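Local coordinates for probable outer membrane protein (Pseudomonas aeruginosa, PDB 3DWO) that probably carries long-chain fatty acids or other hydrophobic compounds across the outer membrane, as a beta-barrel channel of the FadL family, at residues N50-I56 and Q90-W96; D398-Q404 and G432-S438; Y74-P78 and H249-L253; R133-T139 and F172-N176. All coordinates share one frame; numbering follows the deposited sequence.

Contact 1. Residues N50-I56 and Q90-W96. With C8E ((hydroxyethyloxy)tri(ethyloxy)octane), chain E.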
# COMPACT_ATOMS: atom_id res chain seq x y z
N ASN A 50 -9.70 -8.61 -8.64
CA ASN A 50 -8.31 -9.06 -8.77
C ASN A 50 -7.93 -9.95 -7.61
O ASN A 50 -8.50 -9.85 -6.52
CB ASN A 50 -7.33 -7.88 -8.73
CG ASN A 50 -7.70 -6.78 -9.68
OD1 ASN A 50 -7.62 -6.93 -10.89
ND2 ASN A 50 -8.11 -5.64 -9.13
N TYR A 51 -6.96 -10.81 -7.84
CA TYR A 51 -6.44 -11.65 -6.79
C TYR A 51 -4.94 -11.44 -6.85
O TYR A 51 -4.29 -11.75 -7.85
CB TYR A 51 -6.77 -13.12 -7.00
CG TYR A 51 -6.29 -13.96 -5.84
CD1 TYR A 51 -5.05 -14.59 -5.88
CD2 TYR A 51 -7.06 -14.07 -4.68
CE1 TYR A 51 -4.58 -15.32 -4.78
CE2 TYR A 51 -6.60 -14.79 -3.58
CZ TYR A 51 -5.36 -15.41 -3.64
OH TYR A 51 -4.91 -16.13 -2.55
N ALA A 52 -4.39 -10.88 -5.78
CA ALA A 52 -2.97 -10.61 -5.71
C ALA A 52 -2.27 -11.64 -4.85
O ALA A 52 -2.65 -11.87 -3.70
CB ALA A 52 -2.73 -9.22 -5.16
N ASP A 53 -1.26 -12.26 -5.43
CA ASP A 53 -0.47 -13.27 -4.76
C ASP A 53 0.91 -12.68 -4.54
O ASP A 53 1.66 -12.47 -5.50
CB ASP A 53 -0.39 -14.53 -5.62
CG ASP A 53 0.51 -15.58 -5.03
OD1 ASP A 53 0.45 -15.79 -3.80
OD2 ASP A 53 1.28 -16.20 -5.80
N ILE A 54 1.24 -12.41 -3.28
CA ILE A 54 2.51 -11.80 -2.92
C ILE A 54 3.36 -12.72 -2.06
O ILE A 54 2.91 -13.24 -1.04
CB ILE A 54 2.28 -10.47 -2.16
CG1 ILE A 54 1.30 -9.59 -2.94
CG2 ILE A 54 3.60 -9.76 -1.96
CD1 ILE A 54 1.72 -9.28 -4.37
N ASP A 55 4.61 -12.90 -2.48
CA ASP A 55 5.56 -13.76 -1.78
C ASP A 55 6.60 -12.88 -1.10
O ASP A 55 7.21 -12.04 -1.75
CB ASP A 55 6.24 -14.67 -2.79
CG ASP A 55 6.89 -15.86 -2.15
OD1 ASP A 55 6.17 -16.83 -1.84
OD2 ASP A 55 8.12 -15.84 -1.94
N ILE A 56 6.81 -13.09 0.20
CA ILE A 56 7.79 -12.31 0.95
C ILE A 56 8.65 -13.20 1.84
O ILE A 56 8.13 -14.01 2.61
CB ILE A 56 7.11 -11.27 1.87
CG1 ILE A 56 6.19 -10.35 1.07
CG2 ILE A 56 8.17 -10.46 2.60
CD1 ILE A 56 5.28 -9.49 1.94
N GLN A 90 7.35 -17.74 5.35
CA GLN A 90 6.72 -17.04 4.24
C GLN A 90 5.75 -15.99 4.83
O GLN A 90 4.71 -16.33 5.40
CB GLN A 90 5.97 -18.05 3.37
CG GLN A 90 5.00 -17.45 2.37
CD GLN A 90 5.67 -16.51 1.40
OE1 GLN A 90 5.25 -15.37 1.23
NE2 GLN A 90 6.73 -16.98 0.75
N ALA A 91 6.09 -14.71 4.69
CA ALA A 91 5.29 -13.62 5.24
C ALA A 91 4.30 -13.01 4.25
O ALA A 91 3.60 -12.05 4.59
CB ALA A 91 6.23 -12.53 5.78
N GLY A 92 4.24 -13.58 3.05
CA GLY A 92 3.34 -13.09 2.02
C GLY A 92 1.88 -13.43 2.24
O GLY A 92 1.51 -13.99 3.28
N PHE A 93 1.05 -13.12 1.25
CA PHE A 93 -0.38 -13.36 1.34
C PHE A 93 -1.02 -13.49 -0.04
O PHE A 93 -0.37 -13.36 -1.07
CB PHE A 93 -1.07 -12.19 2.04
CG PHE A 93 -0.82 -10.86 1.36
CD1 PHE A 93 0.36 -10.16 1.59
CD2 PHE A 93 -1.74 -10.35 0.45
CE1 PHE A 93 0.63 -8.96 0.91
CE2 PHE A 93 -1.49 -9.15 -0.22
CZ PHE A 93 -0.30 -8.46 0.01
N GLY A 94 -2.32 -13.73 -0.01
CA GLY A 94 -3.14 -13.82 -1.20
C GLY A 94 -4.34 -12.99 -0.79
O GLY A 94 -4.84 -13.15 0.32
N ALA A 95 -4.79 -12.08 -1.65
CA ALA A 95 -5.94 -11.25 -1.30
C ALA A 95 -6.81 -10.89 -2.50
O ALA A 95 -6.35 -10.84 -3.63
CB ALA A 95 -5.46 -9.97 -0.62
N TRP A 96 -8.09 -10.65 -2.23
CA TRP A 96 -9.02 -10.26 -3.27
C TRP A 96 -9.19 -8.75 -3.21
O TRP A 96 -9.27 -8.18 -2.13
CB TRP A 96 -10.38 -10.92 -3.06
CG TRP A 96 -10.36 -12.40 -3.20
CD1 TRP A 96 -10.17 -13.32 -2.22
CD2 TRP A 96 -10.47 -13.13 -4.42
NE1 TRP A 96 -10.15 -14.59 -2.75
CE2 TRP A 96 -10.33 -14.50 -4.10
CE3 TRP A 96 -10.66 -12.77 -5.76
CZ2 TRP A 96 -10.38 -15.51 -5.08
CZ3 TRP A 96 -10.71 -13.77 -6.73
CH2 TRP A 96 -10.57 -15.12 -6.38
C1 C8E E . -5.74 -6.81 2.43
C2 C8E E . -4.35 -6.63 2.01
C3 C8E E . -4.15 -5.55 1.06
C4 C8E E . -4.10 -6.14 -0.27
C5 C8E E . -2.97 -5.54 -1.02
C6 C8E E . -3.16 -5.75 -2.43
C7 C8E E . -1.86 -5.34 -2.92
C8 C8E E . -1.42 -6.31 -3.94
O9 C8E E . -0.47 -6.10 -4.95
C10 C8E E . -0.67 -5.10 -5.92
C11 C8E E . 0.53 -5.18 -6.81
O12 C8E E . 1.75 -5.02 -6.05
C13 C8E E . 2.97 -5.42 -6.73
C14 C8E E . 4.25 -5.99 -6.06
O15 C8E E . 4.44 -7.07 -5.10
C16 C8E E . 4.36 -6.57 -3.74
C17 C8E E . 5.71 -6.13 -3.15
O18 C8E E . 6.41 -6.88 -2.14
C19 C8E E . 6.03 -6.48 -0.79
C20 C8E E . 7.01 -5.78 0.21
O21 C8E E . 6.86 -4.38 0.46
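Gln90 turns its amide oxygen onto two backbone N-H groups at once: OE1 accepts from Ile56 N across the contact at 2.9 Å, nearly straight at 168°, and from Gly92 N of its own segment. With CG anti to the backbone N and a bend at chi2 (59°), the chain folds back far enough to put the amide there. The Asp55 side chain crosses that of Gln90 at about a right angle, its carboxylate held by a salt bridge to Lys431. Ala91 N returns a bond to Ile56 O, and from there reciprocal backbone pairs, Ile54 with Phe93 and Ala52 with Ala95, carry the ladder on. These are antiparallel neighbours in the wall of a FadL-type beta barrel, and Gln90 extends the pairing into the loop just ahead of the strand that begins at Phe93. On the face carrying Ala52, Ile54 and Phe93, Ile54 CB sits over the Phe93 ring, 4.1 Å from its centroid, while Ile54 CG1 touches Phe93 CZ at 3.5 Å. The detergent C8E lies against this face, its C8 3.4 Å from Ala52 CB. On the other face Tyr51 drives a ring edge onto Trp96: Tyr51 CD2 stands 3.3 Å above the indole plane, the ring planes 64° apart. Gly94 leaves room beside this pair for the tyrosine hydroxyl, with Tyr51 OH 3.2 Å from Gly94 CA.

Contact 2. Residues D398-Q404 and G432-S438. With C8E ((hydroxyethyloxy)tri(ethyloxy)octane), chain E.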
# COMPACT_ATOMS: atom_id res chain seq x y z
N ASP A 398 -13.08 -9.14 -19.64
CA ASP A 398 -11.65 -8.94 -19.78
C ASP A 398 -10.88 -9.76 -18.77
O ASP A 398 -11.35 -10.02 -17.66
CB ASP A 398 -11.28 -7.47 -19.61
CG ASP A 398 -11.70 -6.63 -20.80
OD1 ASP A 398 -11.33 -5.45 -20.85
OD2 ASP A 398 -12.39 -7.17 -21.68
N ALA A 399 -9.68 -10.19 -19.18
CA ALA A 399 -8.82 -10.98 -18.33
C ALA A 399 -7.42 -10.38 -18.39
O ALA A 399 -7.06 -9.73 -19.36
CB ALA A 399 -8.78 -12.42 -18.81
N ALA A 400 -6.64 -10.60 -17.34
CA ALA A 400 -5.29 -10.07 -17.30
C ALA A 400 -4.44 -10.84 -16.31
O ALA A 400 -4.95 -11.40 -15.34
CB ALA A 400 -5.32 -8.59 -16.93
N TYR A 401 -3.15 -10.88 -16.59
CA TYR A 401 -2.18 -11.53 -15.72
C TYR A 401 -1.04 -10.54 -15.64
O TYR A 401 -0.64 -9.97 -16.65
CB TYR A 401 -1.65 -12.83 -16.30
CG TYR A 401 -0.54 -13.42 -15.45
CD1 TYR A 401 -0.81 -13.91 -14.17
CD2 TYR A 401 0.78 -13.42 -15.89
CE1 TYR A 401 0.22 -14.39 -13.35
CE2 TYR A 401 1.81 -13.90 -15.08
CZ TYR A 401 1.52 -14.38 -13.81
OH TYR A 401 2.53 -14.85 -13.01
N SER A 402 -0.53 -10.33 -14.44
CA SER A 402 0.57 -9.40 -14.27
C SER A 402 1.58 -9.93 -13.26
O SER A 402 1.22 -10.37 -12.17
CB SER A 402 0.03 -8.04 -13.81
OG SER A 402 1.08 -7.10 -13.71
N ARG A 403 2.84 -9.92 -13.65
CA ARG A 403 3.91 -10.39 -12.79
C ARG A 403 4.75 -9.18 -12.38
O ARG A 403 5.05 -8.32 -13.20
CB ARG A 403 4.78 -11.41 -13.53
CG ARG A 403 6.09 -11.72 -12.83
CD ARG A 403 5.87 -12.25 -11.41
NE ARG A 403 7.09 -12.19 -10.59
CZ ARG A 403 8.18 -12.92 -10.81
NH1 ARG A 403 8.22 -13.77 -11.83
NH2 ARG A 403 9.24 -12.79 -10.02
N GLN A 404 5.10 -9.12 -11.10
CA GLN A 404 5.90 -8.03 -10.60
C GLN A 404 7.23 -8.58 -10.11
O GLN A 404 7.28 -9.38 -9.17
CB GLN A 404 5.20 -7.31 -9.44
CG GLN A 404 3.86 -6.65 -9.80
CD GLN A 404 2.72 -7.65 -9.92
OE1 GLN A 404 2.51 -8.48 -9.04
NE2 GLN A 404 1.97 -7.56 -11.02
N GLY A 432 5.57 -10.94 -6.87
CA GLY A 432 4.16 -10.66 -6.92
C GLY A 432 3.53 -11.01 -8.24
O GLY A 432 4.17 -10.95 -9.29
N GLN A 433 2.26 -11.40 -8.19
CA GLN A 433 1.55 -11.72 -9.41
C GLN A 433 0.08 -11.43 -9.16
O GLN A 433 -0.42 -11.62 -8.05
CB GLN A 433 1.78 -13.17 -9.82
CG GLN A 433 1.07 -14.23 -9.02
CD GLN A 433 1.53 -15.62 -9.42
OE1 GLN A 433 1.82 -15.87 -10.60
NE2 GLN A 433 1.60 -16.52 -8.45
N VAL A 434 -0.60 -10.93 -10.19
CA VAL A 434 -2.00 -10.58 -10.09
C VAL A 434 -2.82 -11.19 -11.22
O VAL A 434 -2.40 -11.21 -12.38
CB VAL A 434 -2.19 -9.03 -10.12
CG1 VAL A 434 -3.66 -8.67 -9.92
CG2 VAL A 434 -1.32 -8.37 -9.05
N PHE A 435 -3.99 -11.71 -10.87
CA PHE A 435 -4.91 -12.28 -11.84
C PHE A 435 -6.09 -11.33 -11.79
O PHE A 435 -6.60 -11.02 -10.71
CB PHE A 435 -5.34 -13.69 -11.41
CG PHE A 435 -4.19 -14.62 -11.20
CD1 PHE A 435 -3.41 -14.53 -10.04
CD2 PHE A 435 -3.85 -15.56 -12.16
CE1 PHE A 435 -2.31 -15.36 -9.86
CE2 PHE A 435 -2.75 -16.40 -11.99
CZ PHE A 435 -1.97 -16.30 -10.84
N SER A 436 -6.53 -10.84 -12.95
CA SER A 436 -7.62 -9.88 -13.01
C SER A 436 -8.73 -10.30 -13.96
O SER A 436 -8.48 -10.90 -15.00
CB SER A 436 -7.05 -8.52 -13.44
OG SER A 436 -7.98 -7.47 -13.24
N LEU A 437 -9.97 -9.98 -13.59
CA LEU A 437 -11.13 -10.33 -14.39
C LEU A 437 -12.21 -9.27 -14.19
O LEU A 437 -12.49 -8.89 -13.06
CB LEU A 437 -11.66 -11.70 -13.96
CG LEU A 437 -12.36 -12.56 -15.01
CD1 LEU A 437 -11.34 -13.04 -16.05
CD2 LEU A 437 -13.00 -13.76 -14.33
N SER A 438 -12.80 -8.78 -15.28
CA SER A 438 -13.84 -7.76 -15.17
C SER A 438 -14.98 -7.94 -16.16
O SER A 438 -14.84 -8.60 -17.19
CB SER A 438 -13.25 -6.36 -15.39
OG SER A 438 -12.91 -6.18 -16.76
C1 C8E E . -5.74 -6.81 2.43
C2 C8E E . -4.35 -6.63 2.01
C3 C8E E . -4.15 -5.55 1.06
C4 C8E E . -4.10 -6.14 -0.27
C5 C8E E . -2.97 -5.54 -1.02
C6 C8E E . -3.16 -5.75 -2.43
C7 C8E E . -1.86 -5.34 -2.92
C8 C8E E . -1.42 -6.31 -3.94
O9 C8E E . -0.47 -6.10 -4.95
C10 C8E E . -0.67 -5.10 -5.92
C11 C8E E . 0.53 -5.18 -6.81
O12 C8E E . 1.75 -5.02 -6.05
C13 C8E E . 2.97 -5.42 -6.73
C14 C8E E . 4.25 -5.99 -6.06
O15 C8E E . 4.44 -7.07 -5.10
C16 C8E E . 4.36 -6.57 -3.74
C17 C8E E . 5.71 -6.13 -3.15
O18 C8E E . 6.41 -6.88 -2.14
C19 C8E E . 6.03 -6.48 -0.79
C20 C8E E . 7.01 -5.78 0.21
O21 C8E E . 6.86 -4.38 0.46
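Residues Asp398-Gln404 and Gly432-Ser438 run antiparallel, their short axes 4.5 Å apart at closest approach and 169° between directions. The hydrogen-bonded pairs Asp398-Ser438, Ala400-Ser436, Ser402-Val434 and Gln404-Gly432 alternate with non-hydrogen-bonded ones, and each of the four exchanges two N-H...O bonds. Val434 N lies 2.7 Å from Ser402 O. The longest of the set runs from Gly432 N to Gln404 O, at 3.3 Å. This is the hairpin of strands 395-411 and 423-441, whose second strand pairs with strand 44-63 and so brings the end of the barrel wall back to its beginning. On the face bearing Tyr401, the phenol OH donates to Gln433 OE1 at 2.7 Å, and the acceptor lies at the ring edge, in the ring plane. A chi1 of 75° and an extended chain beyond CG carry the Gln433 amide to the phenol; its NE2 bonds to Asp53. Phe435 lies alongside Tyr401 and offers a face to it; Tyr401 CE1 comes 3.8 Å from Phe435 CE2. The opposite face carries mostly small or polar side chains: Ala400 CB meets Ser436 CB at 3.9 Å, Ser402 OG bonds to Ser382, and Asp398 forms a salt bridge with Arg354. There Gln404 CG approaches C13 of the bound C8E at 3.4 Å.

Contact 3. Residues Y74-P78 and H249-L253. With C8E ((hydroxyethyloxy)tri(ethyloxy)octane), chain C.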
# COMPACT_ATOMS: atom_id res chain seq x y z
N TYR A 74 12.38 -17.41 25.74
CA TYR A 74 11.81 -18.47 26.56
C TYR A 74 10.32 -18.66 26.32
O TYR A 74 9.62 -17.75 25.87
CB TYR A 74 12.02 -18.15 28.05
CG TYR A 74 13.46 -18.04 28.47
CD1 TYR A 74 14.21 -19.17 28.79
CD2 TYR A 74 14.08 -16.79 28.52
CE1 TYR A 74 15.55 -19.06 29.16
CE2 TYR A 74 15.42 -16.67 28.88
CZ TYR A 74 16.15 -17.81 29.20
OH TYR A 74 17.47 -17.68 29.52
N GLN A 75 9.85 -19.86 26.64
CA GLN A 75 8.45 -20.22 26.50
C GLN A 75 7.59 -19.21 27.24
O GLN A 75 6.65 -18.66 26.67
CB GLN A 75 8.22 -21.62 27.09
CG GLN A 75 6.77 -22.07 27.18
CD GLN A 75 6.15 -22.32 25.82
OE1 GLN A 75 6.69 -23.07 25.01
NE2 GLN A 75 5.01 -21.69 25.57
N ASP A 76 7.92 -18.94 28.50
CA ASP A 76 7.15 -17.99 29.31
C ASP A 76 8.05 -17.25 30.32
O ASP A 76 7.70 -17.15 31.50
CB ASP A 76 6.03 -18.74 30.05
CG ASP A 76 4.96 -17.82 30.61
OD1 ASP A 76 4.04 -18.34 31.27
OD2 ASP A 76 5.03 -16.59 30.39
N GLY A 77 9.19 -16.75 29.86
CA GLY A 77 10.09 -16.04 30.75
C GLY A 77 11.19 -16.91 31.34
O GLY A 77 11.18 -18.13 31.17
N PRO A 78 12.15 -16.31 32.06
CA PRO A 78 13.26 -17.04 32.68
C PRO A 78 12.77 -18.26 33.45
O PRO A 78 11.72 -18.21 34.09
CB PRO A 78 13.88 -15.99 33.60
CG PRO A 78 13.61 -14.71 32.89
CD PRO A 78 12.19 -14.88 32.42
N HIS A 249 3.88 -12.66 27.56
CA HIS A 249 4.09 -14.10 27.67
C HIS A 249 5.50 -14.14 28.24
O HIS A 249 6.43 -14.74 27.70
CB HIS A 249 3.99 -14.77 26.29
CG HIS A 249 4.66 -14.01 25.19
ND1 HIS A 249 5.88 -14.39 24.66
CD2 HIS A 249 4.27 -12.92 24.49
CE1 HIS A 249 6.20 -13.56 23.68
NE2 HIS A 249 5.24 -12.66 23.56
N ASP A 250 5.58 -13.46 29.38
CA ASP A 250 6.79 -13.19 30.14
C ASP A 250 6.88 -13.84 31.51
O ASP A 250 7.90 -13.71 32.19
CB ASP A 250 6.85 -11.68 30.35
CG ASP A 250 8.09 -11.08 29.82
OD1 ASP A 250 8.16 -9.85 29.75
OD2 ASP A 250 9.00 -11.87 29.48
N GLY A 251 5.81 -14.48 31.95
CA GLY A 251 5.83 -15.05 33.28
C GLY A 251 5.58 -13.89 34.24
O GLY A 251 5.93 -13.96 35.42
N GLY A 252 4.99 -12.82 33.72
CA GLY A 252 4.68 -11.66 34.55
C GLY A 252 5.68 -10.51 34.58
O GLY A 252 5.41 -9.50 35.23
N LEU A 253 6.82 -10.65 33.91
CA LEU A 253 7.83 -9.60 33.91
C LEU A 253 7.33 -8.27 33.36
O LEU A 253 7.45 -7.24 34.02
CB LEU A 253 9.06 -10.02 33.09
CG LEU A 253 9.93 -11.13 33.68
CD1 LEU A 253 11.08 -11.43 32.74
CD2 LEU A 253 10.45 -10.70 35.05
C1 C8E C . 6.52 1.00 22.25
C2 C8E C . 7.45 1.56 23.21
C3 C8E C . 7.76 0.67 24.32
C4 C8E C . 8.58 1.43 25.25
C5 C8E C . 9.10 0.50 26.27
C6 C8E C . 10.01 1.18 27.15
C7 C8E C . 10.18 0.18 28.19
C8 C8E C . 11.04 0.75 29.23
O9 C8E C . 11.54 0.13 30.40
C10 C8E C . 10.64 -0.37 31.37
C11 C8E C . 11.51 -0.91 32.45
O12 C8E C . 11.38 -2.33 32.60
C13 C8E C . 12.36 -2.92 33.48
C14 C8E C . 12.46 -4.42 33.89
O15 C8E C . 11.79 -5.62 33.40
C16 C8E C . 10.59 -5.86 34.15
C17 C8E C . 10.75 -6.74 35.40
O18 C8E C . 9.89 -6.63 36.56
C19 C8E C . 10.40 -5.68 37.54
C20 C8E C . 9.52 -5.05 38.67
O21 C8E C . 9.97 -3.83 39.29
O HOH W 1 8.94 -15.47 27.33
O HOH W 2 7.09 -16.93 24.47
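Asp76 and His249, with Pro78 packing beside them, carry most of this meeting of two loops. The Asp76 carboxylate reaches along the backbone of the other segment: with CG anti to the backbone N (chi1 -164°), OD2 comes to 2.7 Å from Gly251 N and lies 3.3 Å from the carbonyl carbon of His249. His249 joins the opposite loop through water. A water 2.6 Å from His249 O also meets Tyr74 O and, more weakly, Gly77 N, while a second one links His249 ND1 with Gln75 O, the latter 2.8 Å from it. Pro78 supplies the apolar part, its ring carbon CD meeting the end of the Leu253 side chain, CD1, at 3.6 Å. Between these ends Gly77 CA approaches Asp250 O at 3.5 Å in a CA-H...O contact, a closeness that fits a residue without a side chain. Thr80 OG1 bonds to both Asp76 N and Gly77 O within the first loop, and Asp250 OD1 bonds to Thr254 at the start of helix 253-259. The loops that follow strands 44-63 and 226-248 thus meet through mixed chemistry: a carboxylate close to a backbone N-H, two bridging waters, one of them lying between backbone carbonyls of both loops, and one small apolar touch.

Contact 4. Residues R133-T139 and F172-N176. With C8E ((hydroxyethyloxy)tri(ethyloxy)octane), chain D.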
# COMPACT_ATOMS: atom_id res chain seq x y z
N ARG A 133 11.59 -10.54 15.33
CA ARG A 133 10.36 -10.20 16.05
C ARG A 133 10.38 -8.86 16.79
O ARG A 133 9.32 -8.27 17.04
CB ARG A 133 9.97 -11.33 17.03
CG ARG A 133 10.98 -11.61 18.14
CD ARG A 133 10.53 -12.79 18.99
NE ARG A 133 11.48 -13.13 20.05
CZ ARG A 133 12.66 -13.69 19.84
NH1 ARG A 133 13.06 -13.99 18.61
NH2 ARG A 133 13.46 -13.96 20.87
N ASP A 134 11.57 -8.36 17.15
CA ASP A 134 11.65 -7.07 17.84
C ASP A 134 11.37 -5.92 16.87
O ASP A 134 11.22 -4.78 17.29
CB ASP A 134 13.04 -6.84 18.45
CG ASP A 134 13.33 -7.72 19.67
OD1 ASP A 134 12.40 -8.39 20.18
OD2 ASP A 134 14.50 -7.73 20.12
N PHE A 135 11.31 -6.22 15.58
CA PHE A 135 11.06 -5.20 14.57
C PHE A 135 9.68 -5.32 13.94
O PHE A 135 9.09 -4.31 13.55
CB PHE A 135 12.11 -5.27 13.45
CG PHE A 135 13.50 -4.96 13.91
CD1 PHE A 135 14.27 -5.93 14.54
CD2 PHE A 135 14.04 -3.69 13.74
CE1 PHE A 135 15.56 -5.64 14.99
CE2 PHE A 135 15.32 -3.38 14.19
CZ PHE A 135 16.09 -4.36 14.82
N ALA A 136 9.19 -6.55 13.83
CA ALA A 136 7.88 -6.76 13.24
C ALA A 136 7.40 -8.19 13.31
O ALA A 136 8.19 -9.14 13.25
CB ALA A 136 7.89 -6.31 11.78
N VAL A 137 6.09 -8.34 13.46
CA VAL A 137 5.46 -9.64 13.46
C VAL A 137 4.40 -9.51 12.37
O VAL A 137 4.60 -9.97 11.25
CB VAL A 137 4.81 -9.98 14.82
CG1 VAL A 137 4.10 -11.33 14.74
CG2 VAL A 137 5.89 -10.04 15.91
N ASP A 138 3.29 -8.84 12.68
CA ASP A 138 2.23 -8.64 11.70
C ASP A 138 2.02 -7.18 11.29
O ASP A 138 2.13 -6.27 12.10
CB ASP A 138 0.91 -9.20 12.22
CG ASP A 138 0.94 -10.70 12.38
OD1 ASP A 138 1.84 -11.34 11.79
OD2 ASP A 138 0.06 -11.24 13.09
N THR A 139 1.73 -6.98 10.01
CA THR A 139 1.47 -5.66 9.46
C THR A 139 0.33 -5.80 8.46
O THR A 139 0.42 -6.59 7.52
CB THR A 139 2.71 -5.08 8.74
OG1 THR A 139 3.81 -4.98 9.66
CG2 THR A 139 2.40 -3.70 8.19
N PHE A 172 -3.24 -2.37 11.21
CA PHE A 172 -2.85 -3.20 12.33
C PHE A 172 -1.34 -3.45 12.32
O PHE A 172 -0.75 -3.71 11.26
CB PHE A 172 -3.57 -4.55 12.28
CG PHE A 172 -3.22 -5.44 13.44
CD1 PHE A 172 -3.90 -5.32 14.66
CD2 PHE A 172 -2.17 -6.35 13.35
CE1 PHE A 172 -3.53 -6.08 15.76
CE2 PHE A 172 -1.79 -7.12 14.44
CZ PHE A 172 -2.47 -6.99 15.65
N VAL A 173 -0.73 -3.37 13.49
CA VAL A 173 0.70 -3.60 13.64
C VAL A 173 0.96 -4.32 14.96
O VAL A 173 0.44 -3.94 16.00
CB VAL A 173 1.50 -2.26 13.64
CG1 VAL A 173 2.79 -2.42 14.44
CG2 VAL A 173 1.86 -1.86 12.21
N SER A 174 1.76 -5.38 14.90
CA SER A 174 2.12 -6.11 16.10
C SER A 174 3.64 -6.19 16.05
O SER A 174 4.23 -6.22 14.96
CB SER A 174 1.48 -7.50 16.16
OG SER A 174 2.03 -8.37 15.19
N GLN A 175 4.28 -6.23 17.21
CA GLN A 175 5.73 -6.26 17.26
C GLN A 175 6.10 -6.65 18.67
O GLN A 175 5.39 -6.33 19.62
CB GLN A 175 6.24 -4.85 16.92
CG GLN A 175 7.72 -4.58 17.12
CD GLN A 175 8.09 -3.18 16.66
OE1 GLN A 175 7.21 -2.37 16.35
NE2 GLN A 175 9.38 -2.88 16.61
N ASN A 176 7.20 -7.38 18.82
CA ASN A 176 7.64 -7.80 20.14
C ASN A 176 8.34 -6.66 20.84
O ASN A 176 9.07 -5.88 20.21
CB ASN A 176 8.61 -8.97 20.04
CG ASN A 176 9.10 -9.42 21.40
OD1 ASN A 176 8.31 -9.90 22.22
ND2 ASN A 176 10.40 -9.26 21.66
C1 C8E D . 9.45 0.49 5.14
C2 C8E D . 8.46 0.17 6.17
C3 C8E D . 7.41 1.16 6.36
C4 C8E D . 6.49 0.62 7.34
C5 C8E D . 5.18 1.31 7.21
C6 C8E D . 4.13 0.52 7.82
C7 C8E D . 3.14 1.56 8.06
C8 C8E D . 1.79 1.02 7.78
O9 C8E D . 0.65 1.10 8.61
C10 C8E D . 0.70 0.51 9.90
C11 C8E D . -0.64 0.77 10.52
O12 C8E D . -0.59 1.94 11.36
C13 C8E D . -0.75 1.70 12.79
C14 C8E D . 0.37 1.29 13.79
O15 C8E D . 0.77 1.85 15.08
C16 C8E D . 1.79 2.87 14.94
C17 C8E D . 3.23 2.34 15.00
O18 C8E D . 3.59 1.04 15.53
C19 C8E D . 3.87 1.05 16.95
C20 C8E D . 5.23 0.54 17.56
O21 C8E D . 5.33 -0.82 18.01
O HOH W 3 0.18 -10.42 15.68
O HOH W 4 4.53 -4.89 12.36
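Asn176 and Asp134 lie side by side with their carboxylate and amide planes only 16° apart, and Asn176 ND2 gives Asp134 OD1 a 2.6 Å bond that keeps to the amide plane and meets the oxygen nearly along its C-O direction. The backbone of the same residue is held too, Asn176 N donating to Arg133 O. Gln175, extended from a CG anti to its backbone N (chi1 171°), sends NE2 to Asp134 O at 2.7 Å; this bond is straight (179°), though the donor is tilted out of the carbonyl plane. The other end of that amide, OE1, accepts from O21 of a bound C8E at 2.9 Å and from Arg372, so both ends of the group are engaged. Ser174 serves two consecutive residues: its carbonyl O takes Val137 N, and its OG, turned between the backbone N and carbonyl carbon, takes Asp138 N at 2.8 Å. Ser174 N closes the set by donating to Asp138 O. One water bridges Ser174 OG and Asp138 OD2; another gathers Asp138 O, Thr139 OG1 and Ser174 O. Farther out, Phe172 turns a ring edge to Asp138 CB, 4.1 Å from its CE2, and Val173 CG2 packs at 3.5 Å against C10 of the detergent. The guanidinium of Arg133 is fixed by Thr71 and Trp130 carbonyls. Val137 and Asp138 both facing Ser174 make a classic beta bulge, set where the hairpin of barrel strands 138-153 and 158-177 gives way to the loop of residues 133-137.

Contacts 1 and 2 are continuous: strands 44-63 and 423-441 are neighbours, Asn50 bonding to Ser436, and both contacts touch the same C8E molecule. Both are partly buried barrel wall with regular ladders, but contact 2 keeps its aromatic rings on one face, whereas contact 1 has them on both. Contact 4, also wall, is the most buried of the four; its ladder is broken by a bulge, and side-chain amides and waters take over part of the bonding. Contact 3 stands apart, its centre about 35 Å from that of the chain, between loops without regular strands and with waters bridging them. Even so, its nearest atoms lie about 4 Å from contact 4, which is nested within the chain span it closes.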